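Local coordinates for protein MdcA (Pseudomonas aeruginosa, PDB 5VIT) that serves as the alpha subunit of malonate decarboxylase and probably acts as the transferase that replaces the acetyl group on the acyl carrier protein with malonyl, at residues 31-36 against 211-216; 73-78 against 99-104; 316-321 against 543-548. All coordinates share one frame; numbering follows the deposited sequence.

Interaction 1: 31-36 against 211-216; sequences GAVLPR and DFVVEA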
ATOM      1  N   GLY A  31     -53.161 -18.187  35.776  1.00 55.32           N
ATOM      2  CA  GLY A  31     -52.042 -17.575  36.462  1.00 50.30           C
ATOM      3  C   GLY A  31     -51.197 -16.870  35.420  1.00 46.53           C
ATOM      4  O   GLY A  31     -51.693 -16.017  34.689  1.00 44.62           O
ATOM      5  N   ALA A  32     -49.927 -17.248  35.334  1.00 45.18           N
ATOM      6  CA  ALA A  32     -49.007 -16.633  34.383  1.00 43.10           C
ATOM      7  C   ALA A  32     -49.041 -17.334  33.024  1.00 43.73           C
ATOM      8  O   ALA A  32     -48.443 -16.864  32.058  1.00 41.32           O
ATOM      9  CB  ALA A  32     -47.591 -16.643  34.948  1.00 44.63           C
ATOM     10  N   VAL A  33     -49.746 -18.457  32.948  1.00 45.32           N
ATOM     11  CA  VAL A  33     -49.716 -19.270  31.741  1.00 47.46           C
ATOM     12  C   VAL A  33     -50.908 -18.996  30.830  1.00 46.87           C
ATOM     13  O   VAL A  33     -52.059 -19.065  31.255  1.00 51.05           O
ATOM     14  CB  VAL A  33     -49.663 -20.769  32.088  1.00 49.13           C
ATOM     15  CG1 VAL A  33     -49.710 -21.604  30.832  1.00 44.65           C
ATOM     16  CG2 VAL A  33     -48.417 -21.084  32.910  1.00 39.23           C
ATOM     17  N   LEU A  34     -50.617 -18.669  29.575  1.00 46.97           N
ATOM     18  CA  LEU A  34     -51.647 -18.463  28.570  1.00 46.27           C
ATOM     19  C   LEU A  34     -51.835 -19.704  27.718  1.00 50.03           C
ATOM     20  O   LEU A  34     -50.866 -20.353  27.324  1.00 47.48           O
ATOM     21  CB  LEU A  34     -51.312 -17.274  27.663  1.00 48.62           C
ATOM     22  CG  LEU A  34     -51.702 -15.870  28.135  1.00 53.26           C
ATOM     23  CD1 LEU A  34     -51.098 -14.811  27.224  1.00 45.47           C
ATOM     24  CD2 LEU A  34     -53.216 -15.727  28.180  1.00 49.03           C
ATOM     25  N   PRO A  35     -53.095 -20.041  27.436  1.00 53.43           N
ATOM     26  CA  PRO A  35     -53.412 -21.135  26.524  1.00 52.46           C
ATOM     27  C   PRO A  35     -53.029 -20.782  25.095  1.00 54.15           C
ATOM     28  O   PRO A  35     -53.394 -19.708  24.595  1.00 53.75           O
ATOM     29  CB  PRO A  35     -54.932 -21.288  26.668  1.00 57.16           C
ATOM     30  CG  PRO A  35     -55.263 -20.636  27.967  1.00 61.12           C
ATOM     31  CD  PRO A  35     -54.301 -19.500  28.080  1.00 57.84           C
ATOM     32  N   ARG A  36     -52.301 -21.685  24.447  1.00 50.16           N
ATOM     33  CA  ARG A  36     -51.892 -21.503  23.059  1.00 53.17           C
ATOM     34  C   ARG A  36     -53.097 -21.282  22.128  1.00 57.55           C
ATOM     35  O   ARG A  36     -52.976 -20.633  21.092  1.00 53.70           O
ATOM     36  CB  ARG A  36     -51.065 -22.711  22.614  1.00 51.36           C
ATOM     37  CG  ARG A  36     -50.725 -22.764  21.145  1.00 52.83           C
ATOM     38  CD  ARG A  36     -49.747 -23.892  20.852  1.00 48.22           C
ATOM     39  NE  ARG A  36     -50.202 -25.170  21.389  1.00 54.56           N
ATOM     40  CZ  ARG A  36     -49.647 -25.785  22.432  1.00 54.39           C
ATOM     41  NH1 ARG A  36     -48.601 -25.246  23.054  1.00 49.28           N
ATOM     42  NH2 ARG A  36     -50.133 -26.946  22.850  1.00 58.66           N
ATOM     43  N   ASP A 211     -45.079 -11.169  32.662  1.00 32.13           N
ATOM     44  CA  ASP A 211     -46.499 -11.174  32.972  1.00 35.48           C
ATOM     45  C   ASP A 211     -47.180 -12.460  32.494  1.00 40.10           C
ATOM     46  O   ASP A 211     -47.994 -13.050  33.214  1.00 40.53           O
ATOM     47  CB  ASP A 211     -47.174  -9.949  32.360  1.00 36.36           C
ATOM     48  CG  ASP A 211     -46.633  -8.638  32.933  1.00 37.47           C
ATOM     49  OD1 ASP A 211     -46.731  -8.438  34.172  1.00 30.45           O
ATOM     50  OD2 ASP A 211     -46.091  -7.822  32.140  1.00 33.96           O
ATOM     51  N   PHE A 212     -46.847 -12.906  31.289  1.00 38.58           N
ATOM     52  CA  PHE A 212     -47.421 -14.149  30.788  1.00 39.42           C
ATOM     53  C   PHE A 212     -46.396 -14.997  30.055  1.00 41.45           C
ATOM     54  O   PHE A 212     -45.486 -14.465  29.417  1.00 40.22           O
ATOM     55  CB  PHE A 212     -48.605 -13.861  29.866  1.00 38.53           C
ATOM     56  CG  PHE A 212     -49.762 -13.221  30.558  1.00 43.12           C
ATOM     57  CD1 PHE A 212     -50.148 -11.921  30.241  1.00 41.70           C
ATOM     58  CD2 PHE A 212     -50.461 -13.908  31.545  1.00 42.66           C
ATOM     59  CE1 PHE A 212     -51.226 -11.320  30.887  1.00 44.58           C
ATOM     60  CE2 PHE A 212     -51.533 -13.317  32.191  1.00 42.95           C
ATOM     61  CZ  PHE A 212     -51.914 -12.019  31.863  1.00 43.64           C
ATOM     62  N   VAL A 213     -46.543 -16.315  30.168  1.00 41.81           N
ATOM     63  CA  VAL A 213     -45.812 -17.257  29.325  1.00 41.46           C
ATOM     64  C   VAL A 213     -46.790 -18.088  28.486  1.00 47.00           C
ATOM     65  O   VAL A 213     -47.943 -18.310  28.886  1.00 46.30           O
ATOM     66  CB  VAL A 213     -44.917 -18.203  30.142  1.00 38.93           C
ATOM     67  CG1 VAL A 213     -43.802 -17.432  30.795  1.00 39.33           C
ATOM     68  CG2 VAL A 213     -45.737 -18.938  31.183  1.00 40.27           C
ATOM     69  N   VAL A 214     -46.332 -18.515  27.310  1.00 42.33           N
ATOM     70  CA  VAL A 214     -47.112 -19.353  26.406  1.00 38.38           C
ATOM     71  C   VAL A 214     -46.216 -20.441  25.849  1.00 40.60           C
ATOM     72  O   VAL A 214     -45.125 -20.152  25.349  1.00 38.32           O
ATOM     73  CB  VAL A 214     -47.692 -18.559  25.215  1.00 42.54           C
ATOM     74  CG1 VAL A 214     -48.723 -19.395  24.477  1.00 42.07           C
ATOM     75  CG2 VAL A 214     -48.306 -17.261  25.685  1.00 51.28           C
ATOM     76  N   GLU A 215     -46.660 -21.688  25.923  1.00 38.60           N
ATOM     77  CA  GLU A 215     -45.961 -22.746  25.209  1.00 42.20           C
ATOM     78  C   GLU A 215     -46.186 -22.532  23.710  1.00 42.19           C
ATOM     79  O   GLU A 215     -47.322 -22.447  23.241  1.00 38.45           O
ATOM     80  CB  GLU A 215     -46.437 -24.132  25.653  1.00 42.97           C
ATOM     81  CG  GLU A 215     -45.473 -25.257  25.256  1.00 44.66           C
ATOM     82  CD  GLU A 215     -45.849 -26.615  25.845  1.00 49.22           C
ATOM     83  OE1 GLU A 215     -45.369 -26.946  26.961  1.00 47.77           O
ATOM     84  OE2 GLU A 215     -46.623 -27.347  25.187  1.00 50.66           O
ATOM     85  N   ALA A 216     -45.100 -22.408  22.960  1.00 41.99           N
ATOM     86  CA  ALA A 216     -45.225 -22.110  21.541  1.00 44.23           C
ATOM     87  C   ALA A 216     -45.696 -23.342  20.765  1.00 45.05           C
ATOM     88  O   ALA A 216     -45.491 -24.478  21.202  1.00 40.93           O
ATOM     89  CB  ALA A 216     -43.909 -21.606  20.994  1.00 39.89           C
TER

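Interaction 2: 73-78 against 99-104; sequences VDPGKL and LGIARK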
ATOM      1  N   VAL A  73     -54.501 -11.017  14.012  1.00 50.58           N
ATOM      2  CA  VAL A  73     -55.328 -10.195  14.880  1.00 51.33           C
ATOM      3  C   VAL A  73     -56.303  -9.360  14.043  1.00 47.37           C
ATOM      4  O   VAL A  73     -56.006  -9.020  12.894  1.00 43.46           O
ATOM      5  CB  VAL A  73     -54.427  -9.298  15.787  1.00 49.89           C
ATOM      6  CG1 VAL A  73     -55.137  -8.058  16.241  1.00 50.98           C
ATOM      7  CG2 VAL A  73     -53.920 -10.094  16.986  1.00 41.96           C
ATOM      8  N   ASP A  74     -57.474  -9.069  14.613  1.00 46.11           N
ATOM      9  CA  ASP A  74     -58.473  -8.224  13.965  1.00 45.86           C
ATOM     10  C   ASP A  74     -58.000  -6.773  13.888  1.00 48.35           C
ATOM     11  O   ASP A  74     -57.949  -6.083  14.907  1.00 46.75           O
ATOM     12  CB  ASP A  74     -59.808  -8.322  14.723  1.00 50.12           C
ATOM     13  CG  ASP A  74     -60.919  -7.483  14.091  1.00 52.47           C
ATOM     14  OD1 ASP A  74     -60.843  -7.173  12.883  1.00 50.93           O
ATOM     15  OD2 ASP A  74     -61.887  -7.145  14.808  1.00 60.26           O
ATOM     16  N   PRO A  75     -57.674  -6.294  12.670  1.00 48.26           N
ATOM     17  CA  PRO A  75     -57.149  -4.934  12.484  1.00 44.89           C
ATOM     18  C   PRO A  75     -58.131  -3.857  12.921  1.00 50.22           C
ATOM     19  O   PRO A  75     -57.760  -2.686  12.987  1.00 52.35           O
ATOM     20  CB  PRO A  75     -56.891  -4.846  10.970  1.00 43.73           C
ATOM     21  CG  PRO A  75     -56.832  -6.258  10.501  1.00 45.99           C
ATOM     22  CD  PRO A  75     -57.787  -7.013  11.390  1.00 47.23           C
ATOM     23  N   GLY A  76     -59.370  -4.242  13.205  1.00 50.99           N
ATOM     24  CA  GLY A  76     -60.353  -3.289  13.676  1.00 50.26           C
ATOM     25  C   GLY A  76     -60.248  -3.157  15.179  1.00 48.91           C
ATOM     26  O   GLY A  76     -60.871  -2.285  15.779  1.00 51.48           O
ATOM     27  N   LYS A  77     -59.460  -4.042  15.786  1.00 51.52           N
ATOM     28  CA  LYS A  77     -59.231  -4.026  17.226  1.00 54.33           C
ATOM     29  C   LYS A  77     -57.811  -3.560  17.529  1.00 54.63           C
ATOM     30  O   LYS A  77     -57.580  -2.791  18.467  1.00 52.73           O
ATOM     31  CB  LYS A  77     -59.469  -5.409  17.835  1.00 53.76           C
ATOM     32  CG  LYS A  77     -60.899  -5.905  17.728  1.00 55.15           C
ATOM     33  CD  LYS A  77     -61.106  -7.153  18.578  1.00 60.94           C
ATOM     34  CE  LYS A  77     -62.582  -7.470  18.744  1.00 57.43           C
ATOM     35  NZ  LYS A  77     -62.807  -8.534  19.755  1.00 68.14           N
ATOM     36  N   LEU A  78     -56.858  -4.034  16.731  1.00 51.14           N
ATOM     37  CA  LEU A  78     -55.485  -3.578  16.861  1.00 48.30           C
ATOM     38  C   LEU A  78     -55.028  -2.970  15.554  1.00 45.55           C
ATOM     39  O   LEU A  78     -54.951  -3.633  14.528  1.00 48.65           O
ATOM     40  CB  LEU A  78     -54.558  -4.714  17.282  1.00 44.93           C
ATOM     41  CG  LEU A  78     -54.764  -5.230  18.704  1.00 45.80           C
ATOM     42  CD1 LEU A  78     -53.735  -6.299  19.038  1.00 44.82           C
ATOM     43  CD2 LEU A  78     -54.688  -4.082  19.696  1.00 42.14           C
ATOM     44  N   LEU A  99     -51.430  -5.429   6.489  1.00 41.45           N
ATOM     45  CA  LEU A  99     -52.748  -5.775   7.003  1.00 41.03           C
ATOM     46  C   LEU A  99     -53.409  -4.604   7.727  1.00 46.41           C
ATOM     47  O   LEU A  99     -54.591  -4.674   8.074  1.00 45.43           O
ATOM     48  CB  LEU A  99     -52.652  -6.982   7.946  1.00 44.44           C
ATOM     49  CG  LEU A  99     -52.239  -8.343   7.377  1.00 42.18           C
ATOM     50  CD1 LEU A  99     -51.891  -9.300   8.501  1.00 47.65           C
ATOM     51  CD2 LEU A  99     -53.349  -8.932   6.542  1.00 49.15           C
ATOM     52  N   GLY A 100     -52.646  -3.540   7.978  1.00 51.93           N
ATOM     53  CA  GLY A 100     -53.159  -2.385   8.711  1.00 46.57           C
ATOM     54  C   GLY A 100     -53.188  -2.533  10.227  1.00 43.27           C
ATOM     55  O   GLY A 100     -53.888  -1.798  10.926  1.00 45.98           O
ATOM     56  N   ILE A 101     -52.426  -3.490  10.743  1.00 48.29           N
ATOM     57  CA  ILE A 101     -52.286  -3.680  12.189  1.00 44.23           C
ATOM     58  C   ILE A 101     -51.244  -2.714  12.773  1.00 45.69           C
ATOM     59  O   ILE A 101     -51.407  -2.186  13.876  1.00 42.33           O
ATOM     60  CB  ILE A 101     -51.889  -5.129  12.511  1.00 40.00           C
ATOM     61  CG1 ILE A 101     -52.839  -6.096  11.781  1.00 46.32           C
ATOM     62  CG2 ILE A 101     -51.847  -5.365  14.034  1.00 38.68           C
ATOM     63  CD1 ILE A 101     -52.559  -7.579  12.013  1.00 39.22           C
ATOM     64  N   ALA A 102     -50.176  -2.500  12.010  1.00 43.14           N
ATOM     65  CA  ALA A 102     -49.081  -1.635  12.414  1.00 47.91           C
ATOM     66  C   ALA A 102     -48.958  -0.449  11.463  1.00 43.52           C
ATOM     67  O   ALA A 102     -49.308  -0.545  10.288  1.00 43.34           O
ATOM     68  CB  ALA A 102     -47.756  -2.430  12.465  1.00 41.39           C
ATOM     69  N   ARG A 103     -48.457   0.667  11.979  1.00 44.57           N
ATOM     70  CA  ARG A 103     -48.256   1.862  11.168  1.00 48.28           C
ATOM     71  C   ARG A 103     -46.803   2.350  11.228  1.00 44.03           C
ATOM     72  O   ARG A 103     -46.185   2.641  10.199  1.00 42.47           O
ATOM     73  CB  ARG A 103     -49.188   2.981  11.625  1.00 49.56           C
ATOM     74  CG  ARG A 103     -49.159   4.186  10.696  1.00 53.13           C
ATOM     75  CD  ARG A 103     -49.716   5.462  11.348  1.00 68.27           C
ATOM     76  NE  ARG A 103     -50.472   5.254  12.590  1.00 67.85           N
ATOM     77  CZ  ARG A 103     -50.121   5.764  13.770  1.00 73.41           C
ATOM     78  NH1 ARG A 103     -49.020   6.507  13.868  1.00 77.01           N
ATOM     79  NH2 ARG A 103     -50.865   5.539  14.848  1.00 72.49           N
ATOM     80  N   LYS A 104     -46.262   2.445  12.439  1.00 42.32           N
ATOM     81  CA  LYS A 104     -44.912   2.969  12.608  1.00 44.46           C
ATOM     82  C   LYS A 104     -43.904   1.914  13.020  1.00 41.21           C
ATOM     83  O   LYS A 104     -44.216   0.946  13.740  1.00 34.18           O
ATOM     84  CB  LYS A 104     -44.891   4.114  13.620  1.00 42.42           C
ATOM     85  CG  LYS A 104     -45.256   5.449  13.000  1.00 54.42           C
ATOM     86  CD  LYS A 104     -45.073   6.599  13.975  1.00 59.77           C
ATOM     87  CE  LYS A 104     -43.585   6.901  14.243  1.00 61.33           C
ATOM     88  NZ  LYS A 104     -42.725   6.933  13.010  1.00 58.19           N
TER
HETATM   89  O   HOH W   1     -56.198  -0.635  10.631  1.00 51.94           O

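Interaction 3: 316-321 against 543-548; sequences LGMEGY and GLYQPP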
ATOM      1  N   LEU A 316     -26.831 -20.914  15.398  1.00 28.96           N
ATOM      2  CA  LEU A 316     -27.467 -22.219  15.509  1.00 31.03           C
ATOM      3  C   LEU A 316     -26.515 -23.350  15.180  1.00 33.56           C
ATOM      4  O   LEU A 316     -25.915 -23.380  14.102  1.00 28.43           O
ATOM      5  CB  LEU A 316     -28.694 -22.303  14.604  1.00 30.84           C
ATOM      6  CG  LEU A 316     -29.534 -23.575  14.720  1.00 36.89           C
ATOM      7  CD1 LEU A 316     -29.972 -23.771  16.161  1.00 31.50           C
ATOM      8  CD2 LEU A 316     -30.747 -23.509  13.788  1.00 28.86           C
ATOM      9  N   GLY A 317     -26.379 -24.266  16.140  1.00 28.20           N
ATOM     10  CA  GLY A 317     -25.541 -25.434  15.990  1.00 31.95           C
ATOM     11  C   GLY A 317     -24.213 -25.324  16.698  1.00 32.61           C
ATOM     12  O   GLY A 317     -23.477 -26.306  16.813  1.00 33.13           O
ATOM     13  N   MET A 318     -23.898 -24.130  17.182  1.00 28.37           N
ATOM     14  CA  MET A 318     -22.645 -23.936  17.891  1.00 27.92           C
ATOM     15  C   MET A 318     -22.780 -24.235  19.399  1.00 30.78           C
ATOM     16  O   MET A 318     -21.762 -24.346  20.106  1.00 27.77           O
ATOM     17  CB  MET A 318     -22.131 -22.506  17.672  1.00 29.17           C
ATOM     18  CG  MET A 318     -21.608 -22.236  16.262  1.00 29.71           C
ATOM     19  SD  MET A 318     -20.077 -23.135  15.975  1.00 29.51           S
ATOM     20  CE  MET A 318     -18.904 -22.226  16.986  1.00 24.13           C
ATOM     21  N   GLU A 319     -24.025 -24.370  19.873  1.00 29.07           N
ATOM     22  CA  GLU A 319     -24.320 -24.459  21.322  1.00 31.48           C
ATOM     23  C   GLU A 319     -23.512 -25.538  22.028  1.00 29.84           C
ATOM     24  O   GLU A 319     -22.853 -25.273  23.040  1.00 29.46           O
ATOM     25  CB  GLU A 319     -25.815 -24.720  21.562  1.00 29.83           C
ATOM     26  CG  GLU A 319     -26.746 -23.551  21.213  1.00 35.14           C
ATOM     27  CD  GLU A 319     -26.884 -23.307  19.710  1.00 38.37           C
ATOM     28  OE1 GLU A 319     -26.495 -24.195  18.917  1.00 34.93           O
ATOM     29  OE2 GLU A 319     -27.383 -22.223  19.328  1.00 38.14           O
ATOM     30  N   GLY A 320     -23.556 -26.752  21.479  1.00 27.05           N
ATOM     31  CA  GLY A 320     -22.834 -27.874  22.051  1.00 26.98           C
ATOM     32  C   GLY A 320     -21.334 -27.668  22.053  1.00 34.01           C
ATOM     33  O   GLY A 320     -20.634 -28.102  22.970  1.00 36.09           O
ATOM     34  N   TYR A 321     -20.821 -27.007  21.020  1.00 32.82           N
ATOM     35  CA  TYR A 321     -19.377 -26.767  20.943  1.00 33.37           C
ATOM     36  C   TYR A 321     -18.948 -25.736  21.984  1.00 29.84           C
ATOM     37  O   TYR A 321     -17.948 -25.921  22.679  1.00 27.33           O
ATOM     38  CB  TYR A 321     -18.975 -26.315  19.529  1.00 29.08           C
ATOM     39  CG  TYR A 321     -17.575 -25.737  19.408  1.00 30.13           C
ATOM     40  CD1 TYR A 321     -16.466 -26.566  19.258  1.00 27.27           C
ATOM     41  CD2 TYR A 321     -17.368 -24.364  19.415  1.00 25.04           C
ATOM     42  CE1 TYR A 321     -15.205 -26.048  19.121  1.00 26.05           C
ATOM     43  CE2 TYR A 321     -16.105 -23.833  19.288  1.00 26.51           C
ATOM     44  CZ  TYR A 321     -15.025 -24.681  19.134  1.00 29.02           C
ATOM     45  OH  TYR A 321     -13.756 -24.156  19.005  1.00 30.11           O
ATOM     46  N   GLY A 543     -16.617 -32.746  15.830  1.00 31.35           N
ATOM     47  CA  GLY A 543     -17.996 -33.182  15.713  1.00 28.37           C
ATOM     48  C   GLY A 543     -19.007 -32.406  16.548  1.00 31.51           C
ATOM     49  O   GLY A 543     -20.199 -32.671  16.459  1.00 30.35           O
ATOM     50  N   LEU A 544     -18.551 -31.443  17.349  1.00 32.48           N
ATOM     51  CA  LEU A 544     -19.471 -30.720  18.236  1.00 32.39           C
ATOM     52  C   LEU A 544     -20.388 -29.751  17.503  1.00 33.88           C
ATOM     53  O   LEU A 544     -21.547 -29.603  17.873  1.00 34.12           O
ATOM     54  CB  LEU A 544     -18.692 -29.967  19.307  1.00 34.93           C
ATOM     55  CG  LEU A 544     -18.069 -30.879  20.354  1.00 32.32           C
ATOM     56  CD1 LEU A 544     -17.293 -30.074  21.358  1.00 30.82           C
ATOM     57  CD2 LEU A 544     -19.151 -31.696  21.024  1.00 32.21           C
ATOM     58  N   TYR A 545     -19.878 -29.097  16.460  1.00 35.46           N
ATOM     59  CA  TYR A 545     -20.699 -28.179  15.673  1.00 30.13           C
ATOM     60  C   TYR A 545     -21.742 -28.952  14.875  1.00 29.92           C
ATOM     61  O   TYR A 545     -21.419 -29.882  14.149  1.00 33.90           O
ATOM     62  CB  TYR A 545     -19.822 -27.322  14.742  1.00 33.53           C
ATOM     63  CG  TYR A 545     -20.593 -26.453  13.761  1.00 30.66           C
ATOM     64  CD1 TYR A 545     -21.765 -25.797  14.137  1.00 30.49           C
ATOM     65  CD2 TYR A 545     -20.124 -26.261  12.456  1.00 33.62           C
ATOM     66  CE1 TYR A 545     -22.465 -24.997  13.230  1.00 32.04           C
ATOM     67  CE2 TYR A 545     -20.810 -25.465  11.550  1.00 31.73           C
ATOM     68  CZ  TYR A 545     -21.980 -24.837  11.940  1.00 30.19           C
ATOM     69  OH  TYR A 545     -22.643 -24.049  11.034  1.00 30.49           O
ATOM     70  N   GLN A 546     -22.998 -28.549  15.020  1.00 31.50           N
ATOM     71  CA  GLN A 546     -24.122 -29.169  14.341  1.00 31.56           C
ATOM     72  C   GLN A 546     -24.707 -28.191  13.341  1.00 33.15           C
ATOM     73  O   GLN A 546     -25.580 -27.414  13.699  1.00 33.50           O
ATOM     74  CB  GLN A 546     -25.217 -29.553  15.345  1.00 39.95           C
ATOM     75  CG  GLN A 546     -24.762 -30.406  16.510  1.00 39.98           C
ATOM     76  CD  GLN A 546     -24.634 -31.857  16.138  1.00 50.03           C
ATOM     77  OE1 GLN A 546     -23.527 -32.371  15.943  1.00 50.23           O
ATOM     78  NE2 GLN A 546     -25.774 -32.537  16.031  1.00 58.25           N
ATOM     79  N   PRO A 547     -24.244 -28.217  12.084  1.00 35.28           N
ATOM     80  CA  PRO A 547     -24.743 -27.176  11.169  1.00 33.04           C
ATOM     81  C   PRO A 547     -26.251 -27.256  10.942  1.00 37.82           C
ATOM     82  O   PRO A 547     -26.790 -28.358  10.896  1.00 38.47           O
ATOM     83  CB  PRO A 547     -23.976 -27.437   9.863  1.00 31.76           C
ATOM     84  CG  PRO A 547     -23.340 -28.765  10.016  1.00 34.55           C
ATOM     85  CD  PRO A 547     -23.231 -29.092  11.470  1.00 33.51           C
ATOM     86  N   PRO A 548     -26.928 -26.098  10.838  1.00 38.90           N
ATOM     87  CA  PRO A 548     -28.349 -26.127  10.473  1.00 33.20           C
ATOM     88  C   PRO A 548     -28.527 -26.712   9.083  1.00 36.30           C
ATOM     89  O   PRO A 548     -27.578 -26.717   8.289  1.00 36.19           O
ATOM     90  CB  PRO A 548     -28.774 -24.647  10.518  1.00 36.81           C
ATOM     91  CG  PRO A 548     -27.525 -23.868  10.510  1.00 33.08           C
ATOM     92  CD  PRO A 548     -26.442 -24.731  11.097  1.00 31.41           C
TER
HETATM   93  O   HOH W   2     -24.503 -22.303  11.901  1.00 28.02           O

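Interaction 1: 31-36 against 211-216
Val33 pairs with Val213 in parallel register, their CA atoms 5.0 Å apart, which places the short strand 33-34 beside 212-215 as an outermost strand, within this chain, of a parallel sheet, consistent with the Rossmann-like clan of the family. Two straight backbone bonds make the pairing: Val213 N donates to Ala32 O at 2.7 Å and Leu34 N to Val213 O at 2.8 Å, so Val213 bonds through both N and O. On the face carrying the two valines, Val33 CG2 meets Val213 CG2 at 3.8 Å. Leu34 leaves on the other face, where its CB lies 3.6 Å from Val214 CG2 and its CD1 comes down on CB of Phe212. The Phe212 ring turns its edge to the carbonyl oxygens of Gly31 and Ala32. Helix 39-46 packs against this apolar side, Ala42 touching Leu34 and Leu46 touching Phe212. Past the paired residues the contact turns polar. The Arg36 chain runs extended as far as CD and then bends (chi3 52°), bringing NH1 back to Glu215 O at 3.1 Å. The carbonyl oxygen lies close to the guanidinium plane, but the nitrogen sits above the carbonyl plane, and the N-H points at the oxygen only moderately well (148°). The carboxylate plane of Glu215 is nearly parallel to that of the guanidinium, 14° apart, and the same NH1 forms a salt bridge of 3.6 Å with its OE2.

Interaction 2: 73-78 against 99-104
Asp74 O is gripped by two backbone N-H groups, Lys77 N at 2.7 Å and Leu78 N at 3.0 Å, and the tight turn they close holds Pro75 up against Leu99 and Ile101. A weak bond from Gly76 N to Asp74 OD1 adds an Asx turn. The other segment also turns sharply: Gly100, at positive phi, ends helix 91-98 in a Schellman motif. Since 73-78 follows helix 64-70, both segments lead from a helix to one of two neighbouring parallel strands, 81-85 and 102-107, at the helix-to-strand corners of successive beta-alpha-beta crossovers. The Pro75 ring reaches across with CG, which lies 3.7 Å from Leu99 O and 4.2 Å from CG1 of Ile101. Ile101 is the buried piece that fills the angle between the two turns. With chi1 at -50°, CG1 leans toward the proline while CG2 stands anti to the backbone N and faces Leu78, touching both its carbonyl oxygen and its CB. Beyond CG1, CD1 ends 3.8 Å from Val73 O. Leu78 O also receives a CA-H contact from Ile101 CA at 3.5 Å. No direct hydrogen bond joins the segments; a water takes that part, donating to Gly100 O at 2.6 Å and only weakly to Pro75 O. Further along the strand, Arg103 makes a salt bridge with Asp80. Each turn is thus held by its own backbone bonds, and what passes between them is mostly van der Waals packing around one isoleucine, and one bridging water.

Interaction 3: 316-321 against 543-548
Tyr545 lies against Gly317 and Met318, making a Met-aromatic contact between the C-terminal tail, which follows helix 534-540, and the turn leading into helix 319-323. From CB the side chain sets off with CG anti to the backbone N (chi1 173°), carrying the ring alongside the 316-318 backbone. At CG and CD1 it meets the Met318 sulfur: SD stands 4.2 Å from the ring centroid and 32° off the normal, an oblique approach that the methionine's bend at chi2 allows, since its CB points away. CD1 also meets Gly317 O at 3.2 Å, the oxygen lying at the ring edge close to its plane. CE1 passes the carbonyl oxygen of Leu316, again at the edge, while Pro547 N lies over one face toward the rim. At the tip, OH is 2.7 Å from a water, and that water donates to Leu316 O at 2.8 Å, tying the phenol back to the same turn. Ile298 of helix 298-302 touches both Met318 and Tyr545.

The backbones meet directly as well. Gln546 N donates to Gly317 O at 2.9 Å, almost perfectly straight (178°), and the next carbonyl, Gln546 O, comes within 3.0 Å of Gly317 CA. Such closeness suits a residue with no side chain. Glu319 OE1 holds the turn from its own side, accepting from Gly317 N, while OE2 bonds Thr314 OG1. At one end of the contact, Leu544 CB packs 3.7 Å from Tyr321 CB, the two side chains crossing at about a right angle; Tyr321 OH continues to Glu302. At the other, Pro548 CD sits 3.3 Å from Leu316 O.

Interactions 1 and 2 share the parallel sheet, their centres about 23 Å apart: one adds a strand beside 212-215, the other joins corners leading into two inner strands. Helix 39-46 reaches both, through Leu34 and Val73. Interaction 3, its centre about 30 Å from that of interaction 1, binds the C-terminal tail to a turn after strand 308-310 of the mixed sheet. Each mixes buried and exposed residues: Leu34 and Phe212 against Arg36, Ile101 against Leu99, Met318 and Tyr545 against Gln546. Strand bonds and a peripheral ion pair mark 31-36 with 211-216; 73-78 with 99-104 lacks direct hydrogen bonds; 316-321 with 543-548 combines one backbone bond and a bridging water with sulfur-aromatic packing.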